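Local coordinates for protein 401aa long hypothetical glucose-1-phosphate thymidylyltransferase (Sulfolobus tokodaii, PDB 2GGQ) that probably joins a nucleoside triphosphate to a sugar 1-phosphate, as a bifunctional enzyme in the synthesis of UDP-N-acetylglucosamine and UDP-N-acetylgalactosamine, at residues Ala3-Ala8 against Arg47-Ile52; Ala93-Gly98 against Gly159-Asn164. One frame throughout, in Å; residues are numbered along the deposited sequence.

Overall arrangement
Both contacts belong to the central mixed sheet of the nucleotidyltransferase domain, a GT-A fold, and their centres lie about 9 Å apart. Strands 2-7 and 93-97 are neighbours in that sheet, so interaction 1 (parallel, with strand 48-53) and interaction 2 (antiparallel, with strand 155-163) together give four consecutive strands in the order 48-53, 2-7, 93-97, 155-163. Interaction 1 is complete in the chain before interaction 2 begins. The ends of strands 2-7 and 93-97 lead to the active site: Ala8 meets the thymine of TTP, while Tyr97 is a probable sugar-phosphate-binding residue. The sheet thus probably sets the nucleotide site beside the sugar-phosphate site.

Interaction 1 of 2, residues Ala3-Ala8 against Arg47-Ile52. With TTP (thymidine-5'-triphosphate), chain E.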
# COMPACT_ATOMS: atom_id res chain seq x y z
N ALA A 3 12.66 -17.11 -3.31
CA ALA A 3 11.51 -16.39 -2.74
C ALA A 3 10.47 -16.18 -3.81
O ALA A 3 10.82 -15.98 -4.99
CB ALA A 3 11.96 -15.05 -2.17
N PHE A 4 9.20 -16.22 -3.41
CA PHE A 4 8.09 -15.87 -4.29
C PHE A 4 7.21 -14.78 -3.65
O PHE A 4 6.78 -14.94 -2.53
CB PHE A 4 7.26 -17.10 -4.57
CG PHE A 4 8.05 -18.19 -5.27
CD1 PHE A 4 8.04 -18.28 -6.66
CD2 PHE A 4 8.85 -19.08 -4.54
CE1 PHE A 4 8.77 -19.26 -7.33
CE2 PHE A 4 9.62 -20.08 -5.22
CZ PHE A 4 9.55 -20.17 -6.61
N ILE A 5 6.99 -13.69 -4.38
CA ILE A 5 6.05 -12.64 -3.96
C ILE A 5 4.74 -12.89 -4.68
O ILE A 5 4.72 -12.96 -5.93
CB ILE A 5 6.60 -11.21 -4.24
CG1 ILE A 5 8.01 -11.08 -3.62
CG2 ILE A 5 5.61 -10.12 -3.70
CD1 ILE A 5 8.78 -9.77 -3.95
N LEU A 6 3.67 -13.11 -3.91
CA LEU A 6 2.36 -13.37 -4.49
C LEU A 6 1.71 -12.00 -4.69
O LEU A 6 1.26 -11.36 -3.73
CB LEU A 6 1.51 -14.27 -3.60
CG LEU A 6 2.22 -15.54 -3.10
CD1 LEU A 6 1.29 -16.35 -2.23
CD2 LEU A 6 2.75 -16.34 -4.26
N ALA A 7 1.76 -11.55 -5.94
CA ALA A 7 1.36 -10.19 -6.30
C ALA A 7 0.28 -10.19 -7.39
O ALA A 7 0.23 -9.28 -8.23
CB ALA A 7 2.55 -9.40 -6.76
N ALA A 8 -0.55 -11.23 -7.37
CA ALA A 8 -1.59 -11.38 -8.39
C ALA A 8 -3.02 -11.16 -7.84
O ALA A 8 -4.00 -11.66 -8.42
CB ALA A 8 -1.46 -12.76 -9.06
N ARG A 47 18.36 -13.93 -3.48
CA ARG A 47 18.51 -13.19 -4.72
C ARG A 47 17.67 -13.76 -5.84
O ARG A 47 17.37 -13.05 -6.82
CB ARG A 47 19.96 -13.10 -5.18
CG ARG A 47 21.00 -12.83 -4.13
CD ARG A 47 21.28 -11.37 -3.86
NE ARG A 47 21.34 -10.50 -5.02
CZ ARG A 47 21.70 -9.21 -4.96
NH1 ARG A 47 22.07 -8.65 -3.80
NH2 ARG A 47 21.72 -8.48 -6.08
N ASP A 48 17.30 -15.02 -5.72
CA ASP A 48 16.42 -15.65 -6.70
C ASP A 48 14.97 -15.35 -6.28
O ASP A 48 14.36 -16.08 -5.50
CB ASP A 48 16.70 -17.16 -6.81
CG ASP A 48 15.93 -17.85 -7.93
OD1 ASP A 48 14.84 -17.39 -8.35
OD2 ASP A 48 16.39 -18.92 -8.36
N ILE A 49 14.45 -14.24 -6.78
CA ILE A 49 13.14 -13.75 -6.39
C ILE A 49 12.25 -13.85 -7.62
O ILE A 49 12.67 -13.43 -8.72
CB ILE A 49 13.21 -12.28 -5.90
CG1 ILE A 49 14.18 -12.15 -4.72
CG2 ILE A 49 11.78 -11.76 -5.54
CD1 ILE A 49 14.71 -10.75 -4.42
N THR A 50 11.06 -14.38 -7.43
CA THR A 50 10.06 -14.47 -8.46
C THR A 50 8.80 -13.75 -7.97
O THR A 50 8.33 -13.97 -6.84
CB THR A 50 9.72 -15.96 -8.74
OG1 THR A 50 10.88 -16.60 -9.28
CG2 THR A 50 8.54 -16.13 -9.77
N VAL A 51 8.24 -12.89 -8.81
CA VAL A 51 6.94 -12.31 -8.50
C VAL A 51 5.92 -13.00 -9.35
O VAL A 51 6.09 -13.09 -10.56
CB VAL A 51 6.89 -10.80 -8.80
CG1 VAL A 51 5.64 -10.17 -8.13
CG2 VAL A 51 8.13 -10.13 -8.30
N ILE A 52 4.85 -13.45 -8.72
CA ILE A 52 3.72 -14.02 -9.45
C ILE A 52 2.64 -12.92 -9.65
O ILE A 52 2.21 -12.30 -8.68
CB ILE A 52 3.17 -15.19 -8.67
CG1 ILE A 52 4.27 -16.29 -8.59
CG2 ILE A 52 1.91 -15.70 -9.34
CD1 ILE A 52 4.06 -17.29 -7.50
PA TTP E . -6.27 -9.92 -0.70
O1A TTP E . -7.33 -10.12 0.38
O2A TTP E . -4.87 -10.01 -0.09
O3A TTP E . -6.44 -8.43 -1.39
PB TTP E . -6.53 -8.29 -2.99
O1B TTP E . -5.76 -7.20 -3.66
O2B TTP E . -6.00 -9.54 -3.65
O3B TTP E . -8.10 -8.33 -3.29
PG TTP E . -9.14 -7.14 -3.38
O1G TTP E . -8.46 -5.83 -3.01
O2G TTP E . -9.73 -7.07 -4.77
O3G TTP E . -10.23 -7.56 -2.42
O5' TTP E . -6.55 -10.98 -1.90
C5' TTP E . -7.91 -11.24 -2.33
C4' TTP E . -8.17 -11.65 -3.80
O4' TTP E . -7.05 -11.77 -4.70
C3' TTP E . -8.72 -13.05 -3.78
O3' TTP E . -9.62 -13.17 -4.90
C2' TTP E . -7.50 -13.96 -3.97
C1' TTP E . -6.71 -13.16 -5.00
N1 TTP E . -5.23 -13.35 -5.10
C2 TTP E . -4.67 -14.04 -6.24
O2 TTP E . -5.38 -14.54 -7.15
N3 TTP E . -3.35 -14.17 -6.39
C4 TTP E . -2.51 -13.67 -5.49
O4 TTP E . -1.29 -13.81 -5.68
C5 TTP E . -3.03 -12.96 -4.30
C5M TTP E . -2.09 -12.39 -3.26
C6 TTP E . -4.42 -12.83 -4.16
O HOH W 1 12.21 -17.52 -7.11
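Phe4 lies alongside Thr50, the two pointing the same way, with CD1 of the phenyl ring 3.5 Å from Thr50 CB. The phenyl group leaves beside the backbone N (chi1 -61°), which carries it in the same direction as the threonine side chain of the next strand. Farther along this face Leu6 and Ile52 also run side by side, and Leu6 CD2 meets Ile52 CD1 at 3.6 Å. On the other face Ile5 CD1 packs on Ile49 CG2, and Val51 CG1 presses close against Ala7 CB, 3.5 Å away; a small methyl suits that tight place. Beta-branched residues fill most of strand 48-52, as fits an extended backbone. Helix 33-43, which lies in the connection between these parallel strands, packs on Ala3, Ile5, Ile49 and Val51, a beta-alpha-beta crossover as in Rossmann-like folds.

The backbones run parallel and alternate their bonds: Ala3 N gives to Asp48 O, Thr50 N to Ala3 O, Ile5 N to Thr50 O, and Ile52 N to Ile5 O. The last, at Ala7 N to Ile52 O, is more bent (N-H...O 141°). A water lies within bonding distance of Ala3 O, Asp48 OD1 (2.9 Å) and Thr50 OG1 (2.7 Å), with more acceptors around it than it has protons for; Asp48 OD2 forms a salt bridge with Lys2.

Beyond the last strand bond, Ala8 N donates to O4 of the thymine of TTP at 3.2 Å, and Ala8 CB lies 3.6 Å from N3 of the base. The amide donor facing O4 is consistent with a part in recognising the base, while Gln73 also bonds TTP; the packed, hydrogen-bonded strand before Ala8 probably helps to place that amide.

Interaction 2 of 2, residues Ala93-Gly98 against Gly159-Asn164; sequences ALIIYG and GIYKLN
Tyr161 turns the edge of its ring toward the face of Tyr97 in an offset edge-to-face pair, the planes at 78° and the centroids 5.6 Å apart. The two hydroxyls converge beyond the rings: Tyr97 OH and Tyr161 OH come to 2.4 Å, a distance too short to be taken at face value, in a hydrogen bond whose donor is undecided, and Tyr97 OH lies in the plane of the Tyr161 ring. Tyr161 OH is also bonded to Asn157, which, like Tyr97, probably binds N-acetyl-alpha-D-glucosamine 1-phosphate. Through the ring pair and this bond, Tyr161 may help position both residues.

Gly159 CA sits over one face of the Tyr97 ring, 3.9 Å from its centroid in a CH-pi contact. The bare CA lets the backbone come up close to the ring, and the positive phi of 70° is one that glycine adopts easily. Ile95 crosses Tyr161 at an angle: with CG1 turned beside the backbone N (chi1 -68°), CG2 is left anti to it and meets the ring edge at Tyr161 CD1, 3.9 Å away. On the other face Ile96 and Ile160 lie side by side, Ile96 CD1 touching Ile160 CG1 at 3.9 Å.

The strands are antiparallel. Ile95 and Tyr161 form a hydrogen-bonded pair through both of their N-H groups, as do Ala93 and Leu163, and Tyr97 N adds a bond to Gly159 O. Lys162 bends away so that NZ bonds Asn164 OD1 at 3.1 Å and makes a salt bridge with Glu92.

Strand 2-7 flanks strand 93-97 on its other edge, while helix 106-111 packs on Leu94, Ile96 and Lys162, and strand 100-102 touches Ile96 and Ile160.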
# COMPACT_ATOMS: atom_id res chain seq x y z
N ALA A 93 10.93 -22.66 0.02
CA ALA A 93 10.92 -21.29 -0.49
C ALA A 93 10.31 -20.36 0.53
O ALA A 93 9.46 -20.78 1.34
CB ALA A 93 10.18 -21.20 -1.80
N LEU A 94 10.78 -19.12 0.51
CA LEU A 94 10.14 -18.03 1.25
C LEU A 94 9.00 -17.51 0.38
O LEU A 94 9.19 -17.21 -0.80
CB LEU A 94 11.15 -16.90 1.46
CG LEU A 94 10.86 -15.78 2.46
CD1 LEU A 94 10.62 -16.29 3.88
CD2 LEU A 94 12.13 -15.03 2.46
N ILE A 95 7.80 -17.43 0.96
CA ILE A 95 6.63 -16.90 0.27
C ILE A 95 6.14 -15.70 1.06
O ILE A 95 6.07 -15.73 2.30
CB ILE A 95 5.54 -17.97 0.09
CG1 ILE A 95 6.04 -19.05 -0.90
CG2 ILE A 95 4.26 -17.36 -0.47
CD1 ILE A 95 6.31 -20.34 -0.26
N ILE A 96 5.88 -14.62 0.34
CA ILE A 96 5.44 -13.35 0.94
C ILE A 96 4.32 -12.72 0.08
O ILE A 96 4.36 -12.76 -1.16
CB ILE A 96 6.63 -12.39 1.12
CG1 ILE A 96 6.26 -11.12 1.86
CG2 ILE A 96 7.19 -11.97 -0.23
CD1 ILE A 96 7.47 -10.49 2.58
N TYR A 97 3.30 -12.19 0.74
CA TYR A 97 2.20 -11.52 0.03
C TYR A 97 2.65 -10.16 -0.46
O TYR A 97 3.35 -9.45 0.25
CB TYR A 97 0.97 -11.37 0.92
CG TYR A 97 0.28 -12.64 1.30
CD1 TYR A 97 0.46 -13.81 0.55
CD2 TYR A 97 -0.60 -12.68 2.38
CE1 TYR A 97 -0.19 -15.00 0.90
CE2 TYR A 97 -1.25 -13.87 2.74
CZ TYR A 97 -1.04 -15.01 2.00
OH TYR A 97 -1.69 -16.17 2.32
N GLY A 98 2.25 -9.81 -1.68
CA GLY A 98 2.76 -8.62 -2.36
C GLY A 98 2.28 -7.23 -1.94
O GLY A 98 2.73 -6.23 -2.50
N GLY A 159 1.31 -13.41 6.49
CA GLY A 159 1.51 -13.60 5.05
C GLY A 159 2.98 -13.66 4.66
O GLY A 159 3.34 -13.24 3.57
N ILE A 160 3.81 -14.17 5.58
CA ILE A 160 5.24 -14.43 5.38
C ILE A 160 5.51 -15.88 5.83
O ILE A 160 5.34 -16.21 7.00
CB ILE A 160 6.09 -13.49 6.23
CG1 ILE A 160 5.87 -12.02 5.79
CG2 ILE A 160 7.56 -13.91 6.16
CD1 ILE A 160 6.25 -10.97 6.85
N TYR A 161 5.84 -16.74 4.87
CA TYR A 161 5.96 -18.18 5.08
C TYR A 161 7.31 -18.66 4.60
O TYR A 161 7.88 -18.10 3.65
CB TYR A 161 4.93 -18.97 4.27
CG TYR A 161 3.47 -18.50 4.25
CD1 TYR A 161 2.94 -17.87 3.14
CD2 TYR A 161 2.61 -18.77 5.32
CE1 TYR A 161 1.57 -17.46 3.09
CE2 TYR A 161 1.26 -18.38 5.28
CZ TYR A 161 0.74 -17.74 4.16
OH TYR A 161 -0.59 -17.39 4.13
N LYS A 162 7.79 -19.73 5.22
CA LYS A 162 8.86 -20.52 4.65
C LYS A 162 8.31 -21.93 4.58
O LYS A 162 8.12 -22.58 5.61
CB LYS A 162 10.08 -20.46 5.55
CG LYS A 162 11.38 -20.77 4.86
CD LYS A 162 11.52 -22.25 4.61
CE LYS A 162 11.84 -23.01 5.90
NZ LYS A 162 12.09 -24.48 5.56
N LEU A 163 7.96 -22.35 3.38
CA LEU A 163 7.33 -23.64 3.19
C LEU A 163 8.18 -24.57 2.36
O LEU A 163 8.88 -24.15 1.45
CB LEU A 163 5.97 -23.50 2.51
CG LEU A 163 4.97 -22.51 3.14
CD1 LEU A 163 3.66 -22.59 2.37
CD2 LEU A 163 4.73 -22.69 4.66
N ASN A 164 8.06 -25.85 2.67
CA ASN A 164 8.72 -26.92 1.96
C ASN A 164 7.83 -27.34 0.78
O ASN A 164 6.63 -27.03 0.77
CB ASN A 164 8.94 -28.06 2.97
CG ASN A 164 9.84 -27.64 4.12
OD1 ASN A 164 10.61 -26.68 3.98
ND2 ASN A 164 9.71 -28.30 5.28